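Local coordinates for clostripain-related protein (Bacteroides thetaiotaomicron, PDB 6N9J) that is a secreted C11 (clostripain-family) cysteine protease that probably cleaves peptide bonds and is inhibited irreversibly by a peptide-based inhibitor, at residues A[24-29]-A[187-192]; A[197-202]-A[208-213]; A[213-218]-A[317-322]; A[227-230]-A[234-237]. All coordinates share one frame; numbering follows the deposited sequence.

Contact 1: A[24-29]-A[187-192]; sequences SRFASE and PGPGAP
F26 lays one face of its ring against the backbone of G188 and P189, and almost everything that touches here belongs to that one aromatic side chain. The tight part is the G188 end. Its CA stands 4.0 Å from the centroid of the F26 ring, 23° off the ring normal, a CH-pi contact over the face. The carbonyl oxygen of the same glycine lies over this face too, nearer the rim, with G188 O 3.6 Å from F26 CG. Glycine suits this position: a beta carbon would point at the ring and run into F26 CZ. A type I turn from P187 to G190, closed by G190 N to P187 O at 2.8 Å, presents this backbone to the ring. With CG anti to the carbonyl carbon (chi1 -61°), F26 reaches off the helix toward the turn.

The looser side is at P189, which is partly exposed: its CD lies 4.2 Å from F26 CE1, while its own CB points away from the helix. R25 CG covers the opposite face of the F26 ring, 3.9 Å above its plane, and the rest of the arginine is exposed. Apolar side-chain atoms of the bound peptide pack on R25 and on F26, so the contact borders the bound peptide.

In the fold, the contact joins the N-terminal part of helix 24-37 to the loop between strand 178-181 and helix 193-200. W110 of strand 105-110 packs on F26, and Y218 of helix 206-221 touches P187 and P189.

Contact 2: A[197-202]-A[208-213]; sequences VPALFA and VSIAEN
A199 and I210 mark the closest approach of the two backbones, with CA atoms 5.1 Å apart, close enough that small side chains fill most of the seam. Here a weakly bonded, kinked helical segment, about 197-200, packs beside helix 206-221.

The van der Waals contacts come first. A199 points its CB at the neighbouring helix, where it meets S209 CB at 3.7 Å and I210 CG1 at 4.1 Å. A202 CB sits 3.8 Å from S209 OG. Deeper in, the branch ends of two larger residues meet: L200 CD2 lies 3.7 Å from I210 CD1. I210 gets there with CG1 anti to its carbonyl carbon (chi1 -69°), which carries the methyl end across to the leucine. Both side chains also rest on F155 of strand 155-159. An alanine in place of I210 would probably leave L200 CD2 without its apolar partner and open a gap beside F155 and L157.

The polar bonds do not cross the seam. N213 folds its amide back so that ND2 donates to S209 O at 2.7 Å, nearly straight at 176°. The backbone N of N213 reaches the same oxygen from the opposite face of its plane. S209 OG bonds to S205 O, just before the helix.

Chemically, then, the two segments are held together by close van der Waals fit; even N213 ND2, already bonded to S209 O, simply packs 3.8 Å from A199 CB.

Contact 3: A[213-218]-A[317-322]; sequences NYYSVY and WKNTTD
Y215 and N319 mark the closest point of helix 213-218 and strand 317-320, their CA atoms 7.3 Å apart. The segment axes approach to 9.4 Å and run nearly in the same direction, 12° apart. In the caspase-like alpha/beta fold of clan CD, the helix packs beside strand 315-327, which lies between 239-244 and 333-337 in the mixed sheet, antiparallel to both.

Y215 carries the contact. Its CG is anti to the backbone N (chi1 180°), which swings the ring out over the strand. N319 crosses beneath it: the amide lies flat against one face, the two planes 7° apart, and CB sits under the ring centre at 3.8 Å from the centroid, a CH-pi contact. At the near end of the tyrosine, the edge of the W317 indole comes up, CH2 to Y215 CB at 3.9 Å. At the far end, the hydroxyl reaches past N319 to the following residues, with Y215 OH 3.1 Å from T320 O. T321 N lies in the plane of the tyrosine ring, at its edge, and the T321 methyl CG2 stops 3.7 Å from Y215 OH.

Contact 4: A[227-230]-A[234-237]; sequences AGIS and WTGG
W234 meets I229 first, taking the aliphatic end of that residue over one face of its indole. I229 CD1 sits 3.7 Å from the centroid of the six-membered ring, 16° off its normal, and comes within 3.6 Å of W234 CE2. The isoleucine is fully extended, CG1 anti to the backbone N and CD1 continuing that line, so it runs beside the tryptophan, pointing the same way. P187 and P189 press on the other face of the indole, which is thereby sandwiched. An alanine in place of W234 would probably leave I229 CD1 and the two prolines without the surface they share and open a gap between the loops.

T235 follows and supplies the polar link. Its hydroxyl donates to A227 O, OG1 to O 3.0 Å, coming in from above the carbonyl plane, 58° out of it. The same OG1 is pressed against I229, 3.4 Å from its CB. A backbone bond between T235 and N223 ties this point to the chain just after helix 206-221.

At G236 the chain passes close to the isoleucine end, N to I229 CD1 3.9 Å; a beta carbon on this glycine would be tight against that methyl.

The two segments thus form a compact loop that doubles back on itself without strand pairing. Because W234 also packs on the backbone of the bound peptide, the loop forms part of the wall of the ligand site, consistent with a substrate-binding loop of a clan CD protease.

Overall arrangement
Helix 206-221 ties the set together: contacts 2 and 3 share N213, lie 12 Å apart between centres, and are bridged by a probable hydrogen bond from W317 NE1 to E212 OE2 at 2.8 Å. Contact 1 touches contact 3 through Y214 and Y218, and contact 2 where P192 CG meets N213 O at 3.9 Å. Contact 4 lies 14 Å from contacts 1 and 3, centre to centre, and meets contact 1 at P187 CB and W234 CE2, 3.4 Å apart. Contacts 1 and 4 both border the bound peptide, through R25, F26 and W234. Contact 2 stands apart from contact 4, about 11 Å between nearest atoms.

Contact 1: A[24-29]-A[187-192]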
loop_
_atom_site.group_PDB
_atom_site.type_symbol
_atom_site.label_atom_id
_atom_site.label_comp_id
_atom_site.label_asym_id
_atom_site.label_seq_id
_atom_site.Cartn_x
_atom_site.Cartn_y
_atom_site.Cartn_z
ATOM N N SER A 24 -11.105 11.793 5.383
ATOM C CA SER A 24 -11.026 13.124 4.772
ATOM C C SER A 24 -10.257 14.115 5.637
ATOM O O SER A 24 -9.621 15.035 5.117
ATOM C CB SER A 24 -12.415 13.672 4.492
ATOM O OG SER A 24 -13.142 13.780 5.698
ATOM N N ARG A 25 -10.311 13.909 6.953
ATOM C CA ARG A 25 -9.678 14.807 7.918
ATOM C C ARG A 25 -8.139 14.734 7.929
ATOM O O ARG A 25 -7.489 15.577 8.549
ATOM C CB ARG A 25 -10.200 14.516 9.332
ATOM C CG ARG A 25 -9.519 13.337 10.005
ATOM C CD ARG A 25 -9.937 13.200 11.467
ATOM N NE ARG A 25 -11.246 12.564 11.610
ATOM C CZ ARG A 25 -11.911 12.452 12.759
ATOM N NH1 ARG A 25 -11.399 12.938 13.884
ATOM N NH2 ARG A 25 -13.093 11.849 12.781
ATOM N N PHE A 26 -7.559 13.732 7.272
ATOM C CA PHE A 26 -6.100 13.604 7.244
ATOM C C PHE A 26 -5.470 14.187 5.971
ATOM O O PHE A 26 -4.289 14.536 5.963
ATOM C CB PHE A 26 -5.676 12.140 7.373
ATOM C CG PHE A 26 -6.110 11.484 8.649
ATOM C CD1 PHE A 26 -5.540 11.851 9.862
ATOM C CD2 PHE A 26 -7.070 10.478 8.636
ATOM C CE1 PHE A 26 -5.939 11.246 11.048
ATOM C CE2 PHE A 26 -7.467 9.871 9.807
ATOM C CZ PHE A 26 -6.898 10.252 11.021
ATOM N N ALA A 27 -6.260 14.287 4.907
ATOM C CA ALA A 27 -5.738 14.604 3.571
ATOM C C ALA A 27 -4.973 15.934 3.502
ATOM O O ALA A 27 -3.812 15.953 3.109
ATOM C CB ALA A 27 -6.873 14.608 2.560
ATOM N N SER A 28 -5.618 17.037 3.889
ATOM C CA SER A 28 -4.999 18.372 3.791
ATOM C C SER A 28 -3.684 18.473 4.566
ATOM O O SER A 28 -2.741 19.129 4.120
ATOM C CB SER A 28 -5.966 19.449 4.285
ATOM O OG SER A 28 -6.992 19.669 3.334
ATOM N N GLU A 29 -3.643 17.810 5.723
ATOM C CA GLU A 29 -2.453 17.752 6.562
ATOM C C GLU A 29 -1.282 17.089 5.827
ATOM O O GLU A 29 -0.157 17.598 5.856
ATOM C CB GLU A 29 -2.762 17.000 7.867
ATOM N N PRO A 187 -1.566 3.528 10.177
ATOM C CA PRO A 187 -2.097 4.605 11.027
ATOM C C PRO A 187 -2.862 5.669 10.233
ATOM O O PRO A 187 -2.468 6.015 9.109
ATOM C CB PRO A 187 -0.835 5.200 11.660
ATOM C CG PRO A 187 0.158 4.047 11.653
ATOM C CD PRO A 187 -0.120 3.308 10.375
ATOM N N GLY A 188 -3.966 6.146 10.801
ATOM C CA GLY A 188 -4.695 7.277 10.253
ATOM C C GLY A 188 -3.837 8.331 9.568
ATOM O O GLY A 188 -4.039 8.602 8.385
ATOM N N PRO A 189 -2.868 8.916 10.300
ATOM C CA PRO A 189 -2.021 9.993 9.765
ATOM C C PRO A 189 -1.191 9.592 8.553
ATOM O O PRO A 189 -0.683 10.470 7.869
ATOM C CB PRO A 189 -1.105 10.338 10.945
ATOM C CG PRO A 189 -1.895 9.962 12.147
ATOM C CD PRO A 189 -2.641 8.720 11.743
ATOM N N GLY A 190 -1.049 8.295 8.304
ATOM C CA GLY A 190 -0.300 7.813 7.155
ATOM C C GLY A 190 1.157 8.247 7.130
ATOM O O GLY A 190 1.791 8.416 8.171
ATOM N N ALA A 191 1.698 8.417 5.932
ATOM C CA ALA A 191 3.095 8.781 5.789
ATOM C C ALA A 191 3.390 10.159 6.363
ATOM O O ALA A 191 2.532 11.041 6.369
ATOM C CB ALA A 191 3.515 8.723 4.316
ATOM N N PRO A 192 4.611 10.327 6.882
ATOM C CA PRO A 192 5.235 11.621 7.181
ATOM C C PRO A 192 5.825 12.228 5.901
ATOM O O PRO A 192 7.027 12.090 5.606
ATOM C CB PRO A 192 6.324 11.252 8.181
ATOM C CG PRO A 192 6.725 9.848 7.763
ATOM C CD PRO A 192 5.442 9.192 7.330
#

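Contact 2: A[197-202]-A[208-213]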
loop_
_atom_site.group_PDB
_atom_site.type_symbol
_atom_site.label_atom_id
_atom_site.label_comp_id
_atom_site.label_asym_id
_atom_site.label_seq_id
_atom_site.Cartn_x
_atom_site.Cartn_y
_atom_site.Cartn_z
ATOM N N VAL A 197 8.507 12.570 0.849
ATOM C CA VAL A 197 8.508 13.235 -0.472
ATOM C C VAL A 197 9.906 13.312 -1.105
ATOM O O VAL A 197 10.053 12.961 -2.272
ATOM C CB VAL A 197 7.879 14.666 -0.418
ATOM C CG1 VAL A 197 8.461 15.591 -1.509
ATOM C CG2 VAL A 197 6.372 14.577 -0.557
ATOM N N PRO A 198 10.936 13.754 -0.353
ATOM C CA PRO A 198 12.250 13.681 -1.005
ATOM C C PRO A 198 12.673 12.240 -1.337
ATOM O O PRO A 198 13.362 12.022 -2.334
ATOM C CB PRO A 198 13.198 14.304 0.033
ATOM C CG PRO A 198 12.319 15.143 0.910
ATOM C CD PRO A 198 11.018 14.390 0.977
ATOM N N ALA A 199 12.247 11.267 -0.535
ATOM C CA ALA A 199 12.596 9.869 -0.805
ATOM C C ALA A 199 11.880 9.348 -2.058
ATOM O O ALA A 199 12.392 8.470 -2.748
ATOM C CB ALA A 199 12.276 8.984 0.412
ATOM N N LEU A 200 10.707 9.904 -2.359
ATOM C CA LEU A 200 9.982 9.552 -3.587
ATOM C C LEU A 200 10.808 9.873 -4.849
ATOM O O LEU A 200 10.582 9.289 -5.917
ATOM C CB LEU A 200 8.646 10.300 -3.673
ATOM C CG LEU A 200 7.522 10.216 -2.638
ATOM C CD1 LEU A 200 6.449 11.262 -2.997
ATOM C CD2 LEU A 200 6.916 8.826 -2.598
ATOM N N PHE A 201 11.749 10.812 -4.716
ATOM C CA PHE A 201 12.543 11.275 -5.850
ATOM C C PHE A 201 14.010 10.907 -5.697
ATOM O O PHE A 201 14.857 11.403 -6.440
ATOM C CB PHE A 201 12.410 12.801 -6.029
ATOM C CG PHE A 201 10.997 13.260 -6.258
ATOM C CD1 PHE A 201 10.398 13.116 -7.497
ATOM C CD2 PHE A 201 10.261 13.836 -5.229
ATOM C CE1 PHE A 201 9.092 13.543 -7.708
ATOM C CE2 PHE A 201 8.948 14.253 -5.428
ATOM C CZ PHE A 201 8.363 14.106 -6.669
ATOM N N ALA A 202 14.302 10.044 -4.725
ATOM C CA ALA A 202 15.656 9.550 -4.534
ATOM C C ALA A 202 16.121 8.887 -5.808
ATOM O O ALA A 202 15.395 8.108 -6.411
ATOM C CB ALA A 202 15.727 8.575 -3.369
ATOM N N VAL A 208 13.270 1.597 -0.951
ATOM C CA VAL A 208 13.933 1.459 0.338
ATOM C C VAL A 208 13.948 2.802 1.063
ATOM O O VAL A 208 13.646 2.869 2.255
ATOM C CB VAL A 208 15.380 0.921 0.177
ATOM C CG1 VAL A 208 16.113 0.936 1.510
ATOM C CG2 VAL A 208 15.358 -0.487 -0.394
ATOM N N SER A 209 14.301 3.867 0.336
ATOM C CA SER A 209 14.315 5.216 0.905
ATOM C C SER A 209 12.959 5.606 1.478
ATOM O O SER A 209 12.878 6.200 2.557
ATOM C CB SER A 209 14.726 6.261 -0.140
ATOM O OG SER A 209 16.002 5.972 -0.673
ATOM N N ILE A 210 11.900 5.301 0.731
ATOM C CA ILE A 210 10.544 5.633 1.159
ATOM C C ILE A 210 10.230 4.883 2.450
ATOM O O ILE A 210 9.729 5.474 3.418
ATOM C CB ILE A 210 9.505 5.302 0.053
ATOM C CG1 ILE A 210 9.669 6.263 -1.129
ATOM C CG2 ILE A 210 8.054 5.356 0.615
ATOM C CD1 ILE A 210 9.019 5.788 -2.445
ATOM N N ALA A 211 10.577 3.593 2.475
ATOM C CA ALA A 211 10.303 2.719 3.616
ATOM C C ALA A 211 11.019 3.179 4.879
ATOM O O ALA A 211 10.413 3.296 5.939
ATOM C CB ALA A 211 10.705 1.305 3.290
ATOM N N GLU A 212 12.318 3.435 4.749
ATOM C CA GLU A 212 13.132 3.859 5.878
ATOM C C GLU A 212 12.612 5.151 6.471
ATOM O O GLU A 212 12.558 5.296 7.685
ATOM C CB GLU A 212 14.602 4.030 5.455
ATOM C CG GLU A 212 15.381 2.713 5.288
ATOM C CD GLU A 212 15.930 2.152 6.601
ATOM O OE1 GLU A 212 15.869 2.841 7.639
ATOM O OE2 GLU A 212 16.446 1.006 6.589
ATOM N N ASN A 213 12.235 6.096 5.610
ATOM C CA ASN A 213 11.784 7.399 6.078
ATOM C C ASN A 213 10.378 7.303 6.662
ATOM O O ASN A 213 10.075 7.924 7.680
ATOM C CB ASN A 213 11.840 8.441 4.947
ATOM C CG ASN A 213 13.247 8.969 4.711
ATOM O OD1 ASN A 213 13.677 9.925 5.348
ATOM N ND2 ASN A 213 13.973 8.336 3.804
#

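Contact 3: A[213-218]-A[317-322]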
loop_
_atom_site.group_PDB
_atom_site.type_symbol
_atom_site.label_atom_id
_atom_site.label_comp_id
_atom_site.label_asym_id
_atom_site.label_seq_id
_atom_site.Cartn_x
_atom_site.Cartn_y
_atom_site.Cartn_z
ATOM N N ASN A 213 12.235 6.096 5.610
ATOM C CA ASN A 213 11.784 7.399 6.078
ATOM C C ASN A 213 10.378 7.303 6.662
ATOM O O ASN A 213 10.075 7.924 7.680
ATOM C CB ASN A 213 11.840 8.441 4.947
ATOM C CG ASN A 213 13.247 8.969 4.711
ATOM O OD1 ASN A 213 13.677 9.925 5.348
ATOM N ND2 ASN A 213 13.973 8.336 3.804
ATOM N N TYR A 214 9.524 6.517 6.023
ATOM C CA TYR A 214 8.204 6.272 6.578
ATOM C C TYR A 214 8.362 5.671 7.988
ATOM O O TYR A 214 7.907 6.258 8.967
ATOM C CB TYR A 214 7.407 5.334 5.676
ATOM C CG TYR A 214 5.931 5.277 5.976
ATOM C CD1 TYR A 214 5.007 5.477 4.958
ATOM C CD2 TYR A 214 5.455 5.068 7.277
ATOM C CE1 TYR A 214 3.656 5.433 5.202
ATOM C CE2 TYR A 214 4.089 5.036 7.546
ATOM C CZ TYR A 214 3.203 5.216 6.490
ATOM O OH TYR A 214 1.851 5.203 6.676
ATOM N N TYR A 215 9.003 4.509 8.081
ATOM C CA TYR A 215 9.165 3.830 9.361
ATOM C C TYR A 215 9.789 4.689 10.464
ATOM O O TYR A 215 9.343 4.659 11.608
ATOM C CB TYR A 215 10.013 2.571 9.170
ATOM C CG TYR A 215 10.224 1.817 10.461
ATOM C CD1 TYR A 215 9.208 1.033 10.995
ATOM C CD2 TYR A 215 11.426 1.900 11.157
ATOM C CE1 TYR A 215 9.374 0.349 12.174
ATOM C CE2 TYR A 215 11.610 1.203 12.343
ATOM C CZ TYR A 215 10.569 0.434 12.845
ATOM O OH TYR A 215 10.715 -0.246 14.029
ATOM N N SER A 216 10.828 5.445 10.123
ATOM C CA SER A 216 11.630 6.109 11.137
ATOM C C SER A 216 10.864 7.140 11.971
ATOM O O SER A 216 11.153 7.324 13.153
ATOM C CB SER A 216 12.840 6.775 10.487
ATOM O OG SER A 216 13.716 7.278 11.477
ATOM N N VAL A 217 9.897 7.824 11.376
ATOM C CA VAL A 217 9.166 8.816 12.150
ATOM C C VAL A 217 8.269 8.119 13.185
ATOM O O VAL A 217 8.199 8.536 14.343
ATOM C CB VAL A 217 8.339 9.744 11.239
ATOM C CG1 VAL A 217 7.315 10.527 12.044
ATOM C CG2 VAL A 217 9.272 10.699 10.492
ATOM N N TYR A 218 7.615 7.040 12.778
ATOM C CA TYR A 218 6.740 6.306 13.687
ATOM C C TYR A 218 7.539 5.581 14.758
ATOM O O TYR A 218 7.129 5.546 15.926
ATOM C CB TYR A 218 5.857 5.324 12.911
ATOM C CG TYR A 218 4.702 6.023 12.243
ATOM C CD1 TYR A 218 3.522 6.265 12.938
ATOM C CD2 TYR A 218 4.804 6.478 10.931
ATOM C CE1 TYR A 218 2.470 6.929 12.339
ATOM C CE2 TYR A 218 3.757 7.142 10.322
ATOM C CZ TYR A 218 2.589 7.363 11.027
ATOM O OH TYR A 218 1.545 8.029 10.419
ATOM N N TRP A 317 13.215 -5.573 2.187
ATOM C CA TRP A 317 13.314 -4.611 3.271
ATOM C C TRP A 317 12.115 -4.868 4.170
ATOM O O TRP A 317 11.022 -5.076 3.657
ATOM C CB TRP A 317 13.322 -3.159 2.727
ATOM C CG TRP A 317 13.672 -2.120 3.767
ATOM C CD1 TRP A 317 14.889 -1.528 3.965
ATOM C CD2 TRP A 317 12.796 -1.582 4.775
ATOM N NE1 TRP A 317 14.824 -0.658 5.030
ATOM C CE2 TRP A 317 13.558 -0.674 5.543
ATOM C CE3 TRP A 317 11.447 -1.774 5.088
ATOM C CZ2 TRP A 317 13.006 0.047 6.599
ATOM C CZ3 TRP A 317 10.905 -1.070 6.150
ATOM C CH2 TRP A 317 11.685 -0.167 6.892
ATOM N N LYS A 318 12.304 -4.880 5.492
ATOM C CA LYS A 318 11.156 -4.873 6.415
ATOM C C LYS A 318 11.545 -4.326 7.783
ATOM O O LYS A 318 12.700 -4.423 8.207
ATOM C CB LYS A 318 10.553 -6.268 6.573
ATOM C CG LYS A 318 11.430 -7.218 7.374
ATOM C CD LYS A 318 10.846 -8.610 7.394
ATOM C CE LYS A 318 11.884 -9.607 7.860
ATOM N NZ LYS A 318 12.381 -9.234 9.204
ATOM N N ASN A 319 10.574 -3.730 8.466
ATOM C CA ASN A 319 10.797 -3.285 9.831
ATOM C C ASN A 319 9.476 -3.059 10.535
ATOM O O ASN A 319 8.490 -2.673 9.915
ATOM C CB ASN A 319 11.638 -2.010 9.866
ATOM C CG ASN A 319 12.743 -2.074 10.896
ATOM O OD1 ASN A 319 12.651 -2.819 11.870
ATOM N ND2 ASN A 319 13.799 -1.292 10.691
ATOM N N THR A 320 9.458 -3.311 11.836
ATOM C CA THR A 320 8.264 -3.098 12.636
ATOM C C THR A 320 8.659 -2.706 14.049
ATOM O O THR A 320 9.698 -3.105 14.550
ATOM C CB THR A 320 7.367 -4.352 12.683
ATOM O OG1 THR A 320 6.162 -4.068 13.413
ATOM C CG2 THR A 320 8.102 -5.525 13.349
ATOM N N THR A 321 7.831 -1.894 14.683
ATOM C CA THR A 321 7.931 -1.714 16.119
ATOM C C THR A 321 7.433 -3.012 16.775
ATOM O O THR A 321 6.756 -3.807 16.125
ATOM C CB THR A 321 7.120 -0.493 16.568
ATOM O OG1 THR A 321 5.819 -0.543 15.965
ATOM C CG2 THR A 321 7.814 0.774 16.102
ATOM N N ASP A 322 7.775 -3.249 18.037
ATOM C CA ASP A 322 7.443 -4.535 18.671
ATOM C C ASP A 322 5.932 -4.783 18.725
ATOM O O ASP A 322 5.474 -5.918 18.611
ATOM C CB ASP A 322 8.043 -4.610 20.077
ATOM C CG ASP A 322 9.568 -4.646 20.057
ATOM O OD1 ASP A 322 10.139 -5.292 19.149
ATOM O OD2 ASP A 322 10.193 -4.021 20.945
#

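Contact 4: A[227-230]-A[234-237]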
loop_
_atom_site.group_PDB
_atom_site.type_symbol
_atom_site.label_atom_id
_atom_site.label_comp_id
_atom_site.label_asym_id
_atom_site.label_seq_id
_atom_site.Cartn_x
_atom_site.Cartn_y
_atom_site.Cartn_z
ATOM N N ALA A 227 0.628 4.616 24.709
ATOM C CA ALA A 227 0.205 5.631 25.661
ATOM C C ALA A 227 0.084 6.986 24.977
ATOM O O ALA A 227 0.988 7.398 24.249
ATOM C CB ALA A 227 1.182 5.707 26.814
ATOM N N GLY A 228 -1.042 7.663 25.192
ATOM C CA GLY A 228 -1.273 8.972 24.607
ATOM C C GLY A 228 -1.485 8.984 23.101
ATOM O O GLY A 228 -1.396 10.038 22.462
ATOM N N ILE A 229 -1.779 7.824 22.522
ATOM C CA ILE A 229 -1.987 7.757 21.081
ATOM C C ILE A 229 -3.212 8.576 20.675
ATOM O O ILE A 229 -4.234 8.581 21.367
ATOM C CB ILE A 229 -2.142 6.305 20.593
ATOM C CG1 ILE A 229 -2.257 6.266 19.070
ATOM C CG2 ILE A 229 -3.341 5.611 21.255
ATOM C CD1 ILE A 229 -2.336 4.871 18.520
ATOM N N SER A 230 -3.087 9.301 19.568
ATOM C CA SER A 230 -4.212 10.059 19.030
ATOM C C SER A 230 -4.016 10.269 17.537
ATOM O O SER A 230 -2.955 9.974 17.004
ATOM C CB SER A 230 -4.364 11.403 19.742
ATOM O OG SER A 230 -3.301 12.272 19.393
ATOM N N TRP A 234 0.641 9.846 16.777
ATOM C CA TRP A 234 0.604 8.394 16.730
ATOM C C TRP A 234 1.800 7.776 17.434
ATOM O O TRP A 234 2.927 7.835 16.934
ATOM C CB TRP A 234 0.536 7.899 15.291
ATOM C CG TRP A 234 -0.058 6.540 15.187
ATOM C CD1 TRP A 234 0.605 5.345 15.245
ATOM C CD2 TRP A 234 -1.452 6.222 15.025
ATOM N NE1 TRP A 234 -0.293 4.303 15.123
ATOM C CE2 TRP A 234 -1.557 4.815 14.981
ATOM C CE3 TRP A 234 -2.615 6.991 14.898
ATOM C CZ2 TRP A 234 -2.779 4.162 14.819
ATOM C CZ3 TRP A 234 -3.827 6.344 14.738
ATOM C CH2 TRP A 234 -3.901 4.943 14.700
ATOM N N THR A 235 1.533 7.178 18.596
ATOM C CA THR A 235 2.553 6.498 19.388
ATOM C C THR A 235 2.442 4.969 19.257
ATOM O O THR A 235 3.163 4.219 19.919
ATOM C CB THR A 235 2.457 6.895 20.884
ATOM O OG1 THR A 235 1.166 6.541 21.406
ATOM C CG2 THR A 235 2.667 8.399 21.061
ATOM N N GLY A 236 1.548 4.513 18.383
ATOM C CA GLY A 236 1.261 3.092 18.251
ATOM C C GLY A 236 2.188 2.303 17.337
ATOM O O GLY A 236 1.999 1.100 17.171
ATOM N N GLY A 237 3.183 2.967 16.747
ATOM C CA GLY A 237 4.140 2.297 15.881
ATOM C C GLY A 237 3.632 2.009 14.476
ATOM O O GLY A 237 2.600 2.535 14.051
#